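PDB 3DR2: exported gluconolactonase from Xanthomonas campestris pv. campestris, which catalyses the hydrolysis of gluconolactone to gluconate in secondary glucose metabolism, as a calcium-binding six-bladed beta-propeller of the SMP-30 family. Local coordinates for residues His168-Arg173 with Leu181-Asp186; Gly192-Pro197 with Phe244-Gly249; Ile217-Trp222 with Asp229-Ala234. All blocks are in the same frame, centred on the assembly; numbering follows the deposited sequence.

Overall arrangement
The three contacts lie in neighbouring blades of a six-bladed propeller, contact 2 near its middle and contacts 1 and 3 further out. Contact 2 (Gly192-Pro197 with Phe244-Gly249) sets the innermost strands of two successive blades side by side and lies closest to the metal: the side chain of Cys245 is about 5 Å from a bound calcium ion, near the site formed by Glu48, Asn134, Asn191 and Asp242. Contacts 1 and 3 are outer hairpins, whose centres are about 15 Å apart; they meet across a blade boundary, where Asp186 O and Arg230 NH2 are 2.7 Å apart. Contact 3 is nested in the loop closed by contact 2, centres about 13 Å apart, and Trp222 CD1 packs on Phe195 CE2 at 3.6 Å.

Contact 1 (His168-Arg173 with Leu181-Asp186); sequences HHSVYR and LQRMAD
The guanidinium of Arg183 lies flat on the imidazole of His168, with centres 3.6 Å apart and planes only 10° from parallel. The two side chains come from opposite directions, and Arg183 CZ sits over the middle of the ring. CG anti to the backbone N (chi1 177°) and an extended chain carry the Arg183 head that far; CD adds a CH-pi contact to the same ring. Asp186 holds the head in position side-on: Arg183 NE reaches OD1 on its syn lone pair, and Arg183 NH2 meets Asp186 OD2 at 2.7 Å. Ser170 completes the cluster: Ser170 OG accepts from His168 ND1 and donates to Asp186 OD1 at 2.6 Å, on its anti side, tilted out of the carboxylate plane.

The strands 169-174 and 182-187 that carry these groups form the outer hairpin of a propeller blade. Met184 and Ala185 both face Val171, a classic beta bulge, with Val171 N bonded to Ala185 O and Met184 N to Val171 O. Towards the turn, Arg173 NH2 donates to Gln182 OE1 at 2.7 Å, in the amide plane and on a lone pair, while Arg173 NH1 forms a salt bridge with Asp141. Leu181 CD2 packs on Tyr172 CB at 3.7 Å.

With Arg183 NE and Ser170 OG both donating to Asp186 OD1, the carboxylate probably stays ionised, and its charge would offset that of the arginine stacked on His168.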
loop_
_atom_site.group_PDB
_atom_site.type_symbol
_atom_site.label_atom_id
_atom_site.label_comp_id
_atom_site.label_asym_id
_atom_site.label_seq_id
_atom_site.Cartn_x
_atom_site.Cartn_y
_atom_site.Cartn_z
ATOM N N HIS A 168 -21.751 17.795 4.252
ATOM C CA HIS A 168 -22.141 17.565 2.874
ATOM C C HIS A 168 -20.962 17.059 2.052
ATOM O O HIS A 168 -19.804 17.354 2.366
ATOM C CB HIS A 168 -22.688 18.867 2.268
ATOM C CG HIS A 168 -21.819 20.066 2.514
ATOM N ND1 HIS A 168 -20.779 20.419 1.681
ATOM C CD2 HIS A 168 -21.823 20.978 3.516
ATOM C CE1 HIS A 168 -20.179 21.495 2.159
ATOM N NE2 HIS A 168 -20.793 21.854 3.272
ATOM N N HIS A 169 -21.270 16.272 1.022
ATOM C CA HIS A 169 -20.266 15.733 0.097
ATOM C C HIS A 169 -20.571 16.531 -1.158
ATOM O O HIS A 169 -21.552 16.252 -1.841
ATOM C CB HIS A 169 -20.518 14.255 -0.205
ATOM C CG HIS A 169 -20.605 13.385 1.006
ATOM N ND1 HIS A 169 -21.041 12.081 0.946
ATOM C CD2 HIS A 169 -20.316 13.628 2.307
ATOM C CE1 HIS A 169 -21.018 11.554 2.159
ATOM N NE2 HIS A 169 -20.582 12.473 3.002
ATOM N N SER A 170 -19.733 17.506 -1.483
ATOM C CA SER A 170 -20.029 18.352 -2.625
ATOM C C SER A 170 -19.102 18.275 -3.820
ATOM O O SER A 170 -18.024 17.686 -3.762
ATOM C CB SER A 170 -20.085 19.809 -2.161
ATOM O OG SER A 170 -20.933 19.951 -1.037
ATOM N N VAL A 171 -19.571 18.870 -4.912
ATOM C CA VAL A 171 -18.803 19.002 -6.139
ATOM C C VAL A 171 -18.470 20.483 -6.033
ATOM O O VAL A 171 -19.369 21.303 -5.848
ATOM C CB VAL A 171 -19.654 18.776 -7.408
ATOM C CG1 VAL A 171 -18.856 19.187 -8.640
ATOM C CG2 VAL A 171 -20.055 17.314 -7.523
ATOM N N TYR A 172 -17.191 20.823 -6.112
ATOM C CA TYR A 172 -16.777 22.216 -6.002
ATOM C C TYR A 172 -16.104 22.737 -7.258
ATOM O O TYR A 172 -15.612 21.966 -8.083
ATOM C CB TYR A 172 -15.784 22.407 -4.853
ATOM C CG TYR A 172 -16.299 22.082 -3.474
ATOM C CD1 TYR A 172 -16.220 20.790 -2.964
ATOM C CD2 TYR A 172 -16.821 23.083 -2.655
ATOM C CE1 TYR A 172 -16.639 20.501 -1.673
ATOM C CE2 TYR A 172 -17.245 22.809 -1.369
ATOM C CZ TYR A 172 -17.152 21.516 -0.880
ATOM O OH TYR A 172 -17.578 21.245 0.394
ATOM N N ARG A 173 -16.082 24.061 -7.382
ATOM C CA ARG A 173 -15.427 24.730 -8.498
ATOM C C ARG A 173 -14.440 25.734 -7.921
ATOM O O ARG A 173 -14.820 26.612 -7.143
ATOM C CB ARG A 173 -16.432 25.468 -9.386
ATOM C CG ARG A 173 -15.762 26.311 -10.468
ATOM C CD ARG A 173 -16.775 26.948 -11.407
ATOM N NE ARG A 173 -16.129 27.734 -12.458
ATOM C CZ ARG A 173 -15.711 28.989 -12.310
ATOM N NH1 ARG A 173 -15.132 29.623 -13.321
ATOM N NH2 ARG A 173 -15.886 29.618 -11.159
ATOM N N LEU A 181 -13.541 28.932 -3.010
ATOM C CA LEU A 181 -14.203 27.691 -3.383
ATOM C C LEU A 181 -15.696 27.932 -3.534
ATOM O O LEU A 181 -16.288 28.697 -2.774
ATOM C CB LEU A 181 -13.989 26.623 -2.310
ATOM C CG LEU A 181 -12.915 25.560 -2.534
ATOM C CD1 LEU A 181 -12.968 24.550 -1.404
ATOM C CD2 LEU A 181 -13.148 24.872 -3.871
ATOM N N GLN A 182 -16.297 27.270 -4.513
ATOM C CA GLN A 182 -17.726 27.389 -4.765
ATOM C C GLN A 182 -18.390 26.032 -4.592
ATOM O O GLN A 182 -18.053 25.074 -5.290
ATOM C CB GLN A 182 -17.977 27.871 -6.191
ATOM C CG GLN A 182 -17.435 29.246 -6.510
ATOM C CD GLN A 182 -17.244 29.435 -8.000
ATOM O OE1 GLN A 182 -16.347 28.841 -8.598
ATOM N NE2 GLN A 182 -18.089 30.249 -8.611
ATOM N N ARG A 183 -19.322 25.956 -3.651
ATOM C CA ARG A 183 -20.075 24.733 -3.394
ATOM C C ARG A 183 -21.132 24.710 -4.493
ATOM O O ARG A 183 -22.083 25.496 -4.471
ATOM C CB ARG A 183 -20.712 24.825 -2.011
ATOM C CG ARG A 183 -21.600 23.670 -1.599
ATOM C CD ARG A 183 -22.123 23.948 -0.204
ATOM N NE ARG A 183 -23.146 23.012 0.237
ATOM C CZ ARG A 183 -23.724 23.070 1.432
ATOM N NH1 ARG A 183 -23.368 24.018 2.287
ATOM N NH2 ARG A 183 -24.664 22.194 1.769
ATOM N N MET A 184 -20.965 23.806 -5.453
ATOM C CA MET A 184 -21.867 23.734 -6.596
ATOM C C MET A 184 -23.037 22.765 -6.482
ATOM O O MET A 184 -24.073 22.952 -7.131
ATOM C CB MET A 184 -21.053 23.416 -7.849
ATOM C CG MET A 184 -19.780 24.242 -7.973
ATOM S SD MET A 184 -20.073 26.034 -7.945
ATOM C CE MET A 184 -21.342 26.123 -9.173
ATOM N N ALA A 185 -22.880 21.724 -5.676
ATOM C CA ALA A 185 -23.948 20.747 -5.501
ATOM C C ALA A 185 -23.570 19.751 -4.429
ATOM O O ALA A 185 -22.389 19.488 -4.206
ATOM C CB ALA A 185 -24.210 20.021 -6.809
ATOM N N ASP A 186 -24.574 19.205 -3.752
ATOM C CA ASP A 186 -24.319 18.212 -2.724
ATOM C C ASP A 186 -24.838 16.885 -3.257
ATOM O O ASP A 186 -25.916 16.826 -3.852
ATOM C CB ASP A 186 -25.028 18.569 -1.415
ATOM C CG ASP A 186 -24.644 19.940 -0.892
ATOM O OD1 ASP A 186 -23.487 20.373 -1.100
ATOM O OD2 ASP A 186 -25.500 20.586 -0.250
#

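Contact 2 (Gly192-Pro197 with Phe244-Gly249)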
loop_
_atom_site.group_PDB
_atom_site.type_symbol
_atom_site.label_atom_id
_atom_site.label_comp_id
_atom_site.label_asym_id
_atom_site.label_seq_id
_atom_site.Cartn_x
_atom_site.Cartn_y
_atom_site.Cartn_z
ATOM N N GLY A 192 -16.485 10.259 -9.512
ATOM C CA GLY A 192 -15.879 10.733 -10.740
ATOM C C GLY A 192 -16.651 11.902 -11.314
ATOM O O GLY A 192 -17.775 12.175 -10.896
ATOM N N LEU A 193 -16.048 12.608 -12.261
ATOM C CA LEU A 193 -16.721 13.729 -12.901
ATOM C C LEU A 193 -16.043 14.038 -14.219
ATOM O O LEU A 193 -14.869 13.705 -14.411
ATOM C CB LEU A 193 -16.704 14.978 -12.010
ATOM C CG LEU A 193 -15.403 15.781 -11.890
ATOM C CD1 LEU A 193 -15.691 17.124 -11.222
ATOM C CD2 LEU A 193 -14.376 14.993 -11.098
ATOM N N ALA A 194 -16.793 14.664 -15.119
ATOM C CA ALA A 194 -16.297 15.033 -16.438
ATOM C C ALA A 194 -17.325 15.899 -17.161
ATOM O O ALA A 194 -18.531 15.737 -16.972
ATOM C CB ALA A 194 -16.019 13.775 -17.262
ATOM N N PHE A 195 -16.836 16.818 -17.989
ATOM C CA PHE A 195 -17.704 17.699 -18.771
ATOM C C PHE A 195 -17.962 17.124 -20.151
ATOM O O PHE A 195 -17.167 16.337 -20.665
ATOM C CB PHE A 195 -17.050 19.070 -18.980
ATOM C CG PHE A 195 -17.387 20.074 -17.930
ATOM C CD1 PHE A 195 -16.407 20.549 -17.068
ATOM C CD2 PHE A 195 -18.682 20.570 -17.818
ATOM C CE1 PHE A 195 -16.711 21.504 -16.110
ATOM C CE2 PHE A 195 -18.995 21.525 -16.861
ATOM C CZ PHE A 195 -18.008 21.993 -16.006
ATOM N N SER A 196 -19.079 17.521 -20.750
ATOM C CA SER A 196 -19.395 17.100 -22.106
ATOM C C SER A 196 -18.476 17.987 -22.945
ATOM O O SER A 196 -17.934 18.976 -22.438
ATOM C CB SER A 196 -20.850 17.417 -22.438
ATOM O OG SER A 196 -21.104 18.799 -22.254
ATOM N N PRO A 197 -18.289 17.663 -24.232
ATOM C CA PRO A 197 -17.402 18.533 -25.012
ATOM C C PRO A 197 -17.777 20.017 -25.002
ATOM O O PRO A 197 -16.902 20.874 -24.893
ATOM C CB PRO A 197 -17.430 17.906 -26.413
ATOM C CG PRO A 197 -18.666 17.044 -26.417
ATOM C CD PRO A 197 -18.723 16.500 -25.020
ATOM N N PHE A 244 -14.389 8.265 -14.771
ATOM C CA PHE A 244 -14.758 8.147 -16.177
ATOM C C PHE A 244 -14.303 9.373 -16.959
ATOM O O PHE A 244 -13.872 10.367 -16.376
ATOM C CB PHE A 244 -16.276 7.983 -16.297
ATOM C CG PHE A 244 -17.058 9.046 -15.577
ATOM C CD1 PHE A 244 -17.305 10.276 -16.175
ATOM C CD2 PHE A 244 -17.542 8.815 -14.292
ATOM C CE1 PHE A 244 -18.024 11.266 -15.502
ATOM C CE2 PHE A 244 -18.261 9.794 -13.610
ATOM C CZ PHE A 244 -18.502 11.023 -14.217
ATOM N N CYS A 245 -14.390 9.293 -18.281
ATOM C CA CYS A 245 -14.004 10.414 -19.122
ATOM C C CYS A 245 -14.980 10.544 -20.279
ATOM O O CYS A 245 -15.783 9.647 -20.530
ATOM C CB CYS A 245 -12.579 10.229 -19.656
ATOM S SG CYS A 245 -12.353 8.813 -20.759
ATOM N N VAL A 246 -14.920 11.681 -20.962
ATOM C CA VAL A 246 -15.789 11.935 -22.107
ATOM C C VAL A 246 -14.916 12.316 -23.295
ATOM O O VAL A 246 -14.007 13.134 -23.157
ATOM C CB VAL A 246 -16.775 13.081 -21.811
ATOM C CG1 VAL A 246 -17.638 13.351 -23.033
ATOM C CG2 VAL A 246 -17.646 12.722 -20.611
ATOM N N ASP A 247 -15.187 11.728 -24.457
ATOM C CA ASP A 247 -14.389 12.028 -25.643
ATOM C C ASP A 247 -14.961 13.188 -26.452
ATOM O O ASP A 247 -16.040 13.687 -26.147
ATOM C CB ASP A 247 -14.229 10.772 -26.514
ATOM C CG ASP A 247 -15.532 10.306 -27.135
ATOM O OD1 ASP A 247 -15.605 9.112 -27.504
ATOM O OD2 ASP A 247 -16.471 11.122 -27.272
ATOM N N ARG A 248 -14.228 13.623 -27.473
ATOM C CA ARG A 248 -14.670 14.747 -28.299
ATOM C C ARG A 248 -16.029 14.532 -28.958
ATOM O O ARG A 248 -16.719 15.498 -29.289
ATOM C CB ARG A 248 -13.625 15.065 -29.375
ATOM C CG ARG A 248 -12.921 16.405 -29.188
ATOM C CD ARG A 248 -11.612 16.276 -28.429
ATOM N NE ARG A 248 -10.618 15.499 -29.170
ATOM C CZ ARG A 248 -9.360 15.315 -28.775
ATOM N NH1 ARG A 248 -8.928 15.856 -27.643
ATOM N NH2 ARG A 248 -8.534 14.583 -29.509
ATOM N N GLY A 249 -16.411 13.274 -29.152
ATOM C CA GLY A 249 -17.693 12.971 -29.769
ATOM C C GLY A 249 -18.849 12.984 -28.783
ATOM O O GLY A 249 -20.015 12.882 -29.179
HETATM O O HOH W 1 -13.784 10.837 -13.310
HETATM O O HOH W 2 -12.629 12.942 -16.140
#
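This is a side-by-side contact between the innermost strands of two successive propeller blades, close to the central channel, and it is joined by side chains and water instead of a shared sheet. Strands 192-195 and 244-246 run parallel, 4° apart, with axes 6.2 Å from each other. Phe244 fills the gap. With CG between its own backbone N and carbonyl carbon (chi1 53°), the ring swings across to the neighbouring strand, where Phe244 CZ meets Leu193 CA at 3.5 Å and Phe244 CE2 meets Gly192 C at 3.5 Å. Gly192, with no side chain, admits the ring this close to the backbone. The small Ala194 turns its CB toward the other strand, touching both Phe244 CE1 and Val246 CG2.

In a beta-propeller the blades fan around an axis with their first strands innermost, so neighbouring first strands are parallel yet belong to different sheets. Water takes the place of direct backbone bonds here: one molecule accepts from Leu193 N and Phe244 N, and a second donates to Leu193 O and Phe244 O, 2.9 Å from each oxygen. Further along the strands, branched Val246 sets CB against Phe195 O at 3.5 Å and CG1 against Pro197 CD at 3.9 Å, while Pro197 CG rests near Arg248 O.

Contact 3 (Ile217-Trp222 with Asp229-Ala234); sequences ITAFAW and DRRHFA
Strands 216-223 and 226-234 make the outer beta hairpin of a propeller blade, and the contact between Ile217-Trp222 and Asp229-Ala234 covers most of that pairing. Its backbone bonds form two groups. Ala219 and Arg231 are a hydrogen-bonded antiparallel pair; the bond from Ala219 N to Arg231 O is short, 2.8 Å, and almost straight at 177°. At the other end, Phe233 and Ala234 both face Ile217 in a classic beta bulge. There Ile217 O accepts from Phe233 N at 2.9 Å and from Ala234 N at 3.2 Å, while Ile217 N returns a bond to Ala234 O.

Apolar contacts gather beside the bulge. Phe233 lies alongside Ile217, pointing the same way, and Phe233 CD1 touches Ile217 CG2 at 3.8 Å. The small Ala219 lets Phe233 CB approach its methyl, and the Phe233 ring continues to an edge-to-face meeting with Tyr203. Ile217, branched and buried, also packs on Leu252 of the next blade.

Two arginines use their long chains differently. Arg230 runs beside Phe220, with Arg230 CD 3.4 Å from Phe220 CE1, and Phe220 CZ comes over one face of the guanidinium, with the two planes 59° apart. The extended chain carries Arg230 NH2 to Asp186 O of the preceding blade, a hydrogen bond between two blades made by an arginine whose aliphatic part lies along Phe220. Arg231 reaches across to the partner strand: with CG between its backbone N and carbonyl carbon (chi1 56°), its extended chain lays one face of the guanidinium over Ala219 CB. Arg231 NH1 donates to Asp229 O, which lies in the guanidinium plane, at 2.8 Å.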
loop_
_atom_site.group_PDB
_atom_site.type_symbol
_atom_site.label_atom_id
_atom_site.label_comp_id
_atom_site.label_asym_id
_atom_site.label_seq_id
_atom_site.Cartn_x
_atom_site.Cartn_y
_atom_site.Cartn_z
ATOM N N ILE A 217 -24.395 7.468 -12.443
ATOM C CA ILE A 217 -23.690 8.578 -13.053
ATOM C C ILE A 217 -24.828 9.576 -13.200
ATOM O O ILE A 217 -25.868 9.272 -13.799
ATOM C CB ILE A 217 -23.127 8.249 -14.444
ATOM C CG1 ILE A 217 -22.049 7.169 -14.328
ATOM C CG2 ILE A 217 -22.532 9.512 -15.069
ATOM C CD1 ILE A 217 -21.426 6.790 -15.657
ATOM N N THR A 218 -24.637 10.755 -12.624
ATOM C CA THR A 218 -25.643 11.805 -12.650
ATOM C C THR A 218 -25.217 12.916 -13.601
ATOM O O THR A 218 -24.031 13.175 -13.766
ATOM C CB THR A 218 -25.823 12.392 -11.239
ATOM O OG1 THR A 218 -25.970 11.320 -10.298
ATOM C CG2 THR A 218 -27.048 13.288 -11.179
ATOM N N ALA A 219 -26.191 13.570 -14.225
ATOM C CA ALA A 219 -25.896 14.656 -15.145
ATOM C C ALA A 219 -26.508 15.953 -14.633
ATOM O O ALA A 219 -27.615 15.963 -14.095
ATOM C CB ALA A 219 -26.437 14.332 -16.529
ATOM N N PHE A 220 -25.768 17.043 -14.796
ATOM C CA PHE A 220 -26.213 18.368 -14.371
ATOM C C PHE A 220 -26.092 19.328 -15.540
ATOM O O PHE A 220 -25.278 19.126 -16.445
ATOM C CB PHE A 220 -25.324 18.906 -13.253
ATOM C CG PHE A 220 -25.494 18.214 -11.936
ATOM C CD1 PHE A 220 -26.460 18.639 -11.033
ATOM C CD2 PHE A 220 -24.639 17.178 -11.566
ATOM C CE1 PHE A 220 -26.570 18.052 -9.781
ATOM C CE2 PHE A 220 -24.739 16.582 -10.315
ATOM C CZ PHE A 220 -25.706 17.019 -9.415
ATOM N N ALA A 221 -26.898 20.381 -15.517
ATOM C CA ALA A 221 -26.832 21.393 -16.554
ATOM C C ALA A 221 -25.934 22.489 -15.996
ATOM O O ALA A 221 -26.183 23.004 -14.909
ATOM C CB ALA A 221 -28.226 21.955 -16.846
ATOM N N TRP A 222 -24.874 22.822 -16.723
ATOM C CA TRP A 222 -23.960 23.875 -16.297
ATOM C C TRP A 222 -24.296 25.109 -17.121
ATOM O O TRP A 222 -23.846 25.256 -18.254
ATOM C CB TRP A 222 -22.504 23.451 -16.537
ATOM C CG TRP A 222 -21.465 24.538 -16.342
ATOM C CD1 TRP A 222 -20.437 24.838 -17.191
ATOM C CD2 TRP A 222 -21.326 25.426 -15.219
ATOM N NE1 TRP A 222 -19.669 25.851 -16.671
ATOM C CE2 TRP A 222 -20.189 26.230 -15.462
ATOM C CE3 TRP A 222 -22.047 25.616 -14.035
ATOM C CZ2 TRP A 222 -19.755 27.210 -14.563
ATOM C CZ3 TRP A 222 -21.614 26.595 -13.136
ATOM C CH2 TRP A 222 -20.478 27.378 -13.408
ATOM N N ASP A 229 -30.967 21.348 -13.254
ATOM C CA ASP A 229 -31.620 20.141 -13.744
ATOM C C ASP A 229 -30.903 18.817 -13.506
ATOM O O ASP A 229 -30.511 18.129 -14.446
ATOM C CB ASP A 229 -31.915 20.314 -15.231
ATOM C CG ASP A 229 -32.538 21.664 -15.541
ATOM O OD1 ASP A 229 -33.477 22.062 -14.818
ATOM O OD2 ASP A 229 -32.091 22.327 -16.501
ATOM N N ARG A 230 -30.764 18.460 -12.237
ATOM C CA ARG A 230 -30.127 17.214 -11.826
ATOM C C ARG A 230 -30.944 16.041 -12.375
ATOM O O ARG A 230 -32.177 16.044 -12.287
ATOM C CB ARG A 230 -30.099 17.178 -10.302
ATOM C CG ARG A 230 -29.304 16.079 -9.647
ATOM C CD ARG A 230 -29.110 16.511 -8.202
ATOM N NE ARG A 230 -28.294 15.615 -7.396
ATOM C CZ ARG A 230 -27.710 15.985 -6.261
ATOM N NH1 ARG A 230 -27.852 17.229 -5.819
ATOM N NH2 ARG A 230 -26.999 15.111 -5.562
ATOM N N ARG A 231 -30.266 15.044 -12.931
ATOM C CA ARG A 231 -30.955 13.888 -13.496
ATOM C C ARG A 231 -30.047 12.665 -13.596
ATOM O O ARG A 231 -28.825 12.790 -13.710
ATOM C CB ARG A 231 -31.465 14.233 -14.894
ATOM C CG ARG A 231 -30.352 14.707 -15.814
ATOM C CD ARG A 231 -30.863 15.145 -17.171
ATOM N NE ARG A 231 -29.775 15.553 -18.059
ATOM C CZ ARG A 231 -29.055 16.666 -17.919
ATOM N NH1 ARG A 231 -29.292 17.510 -16.920
ATOM N NH2 ARG A 231 -28.097 16.941 -18.795
ATOM N N HIS A 232 -30.658 11.485 -13.564
ATOM C CA HIS A 232 -29.915 10.241 -13.686
ATOM C C HIS A 232 -29.490 10.106 -15.141
ATOM O O HIS A 232 -30.304 10.284 -16.046
ATOM C CB HIS A 232 -30.799 9.056 -13.291
ATOM C CG HIS A 232 -30.220 7.720 -13.650
ATOM N ND1 HIS A 232 -30.297 7.191 -14.920
ATOM C CD2 HIS A 232 -29.562 6.804 -12.901
ATOM C CE1 HIS A 232 -29.715 6.005 -14.938
ATOM N NE2 HIS A 232 -29.261 5.746 -13.725
ATOM N N PHE A 233 -28.214 9.804 -15.364
ATOM C CA PHE A 233 -27.704 9.653 -16.718
ATOM C C PHE A 233 -27.531 8.187 -17.094
ATOM O O PHE A 233 -27.966 7.759 -18.161
ATOM C CB PHE A 233 -26.373 10.396 -16.881
ATOM C CG PHE A 233 -25.689 10.126 -18.193
ATOM C CD1 PHE A 233 -24.623 9.231 -18.266
ATOM C CD2 PHE A 233 -26.127 10.742 -19.364
ATOM C CE1 PHE A 233 -24.004 8.952 -19.486
ATOM C CE2 PHE A 233 -25.513 10.467 -20.593
ATOM C CZ PHE A 233 -24.454 9.576 -20.652
ATOM N N ALA A 234 -26.893 7.413 -16.224
ATOM C CA ALA A 234 -26.704 6.002 -16.516
ATOM C C ALA A 234 -26.253 5.204 -15.313
ATOM O O ALA A 234 -25.762 5.752 -14.329
ATOM C CB ALA A 234 -25.696 5.830 -17.652
HETATM O O HOH W 3 -27.388 19.320 -19.182
#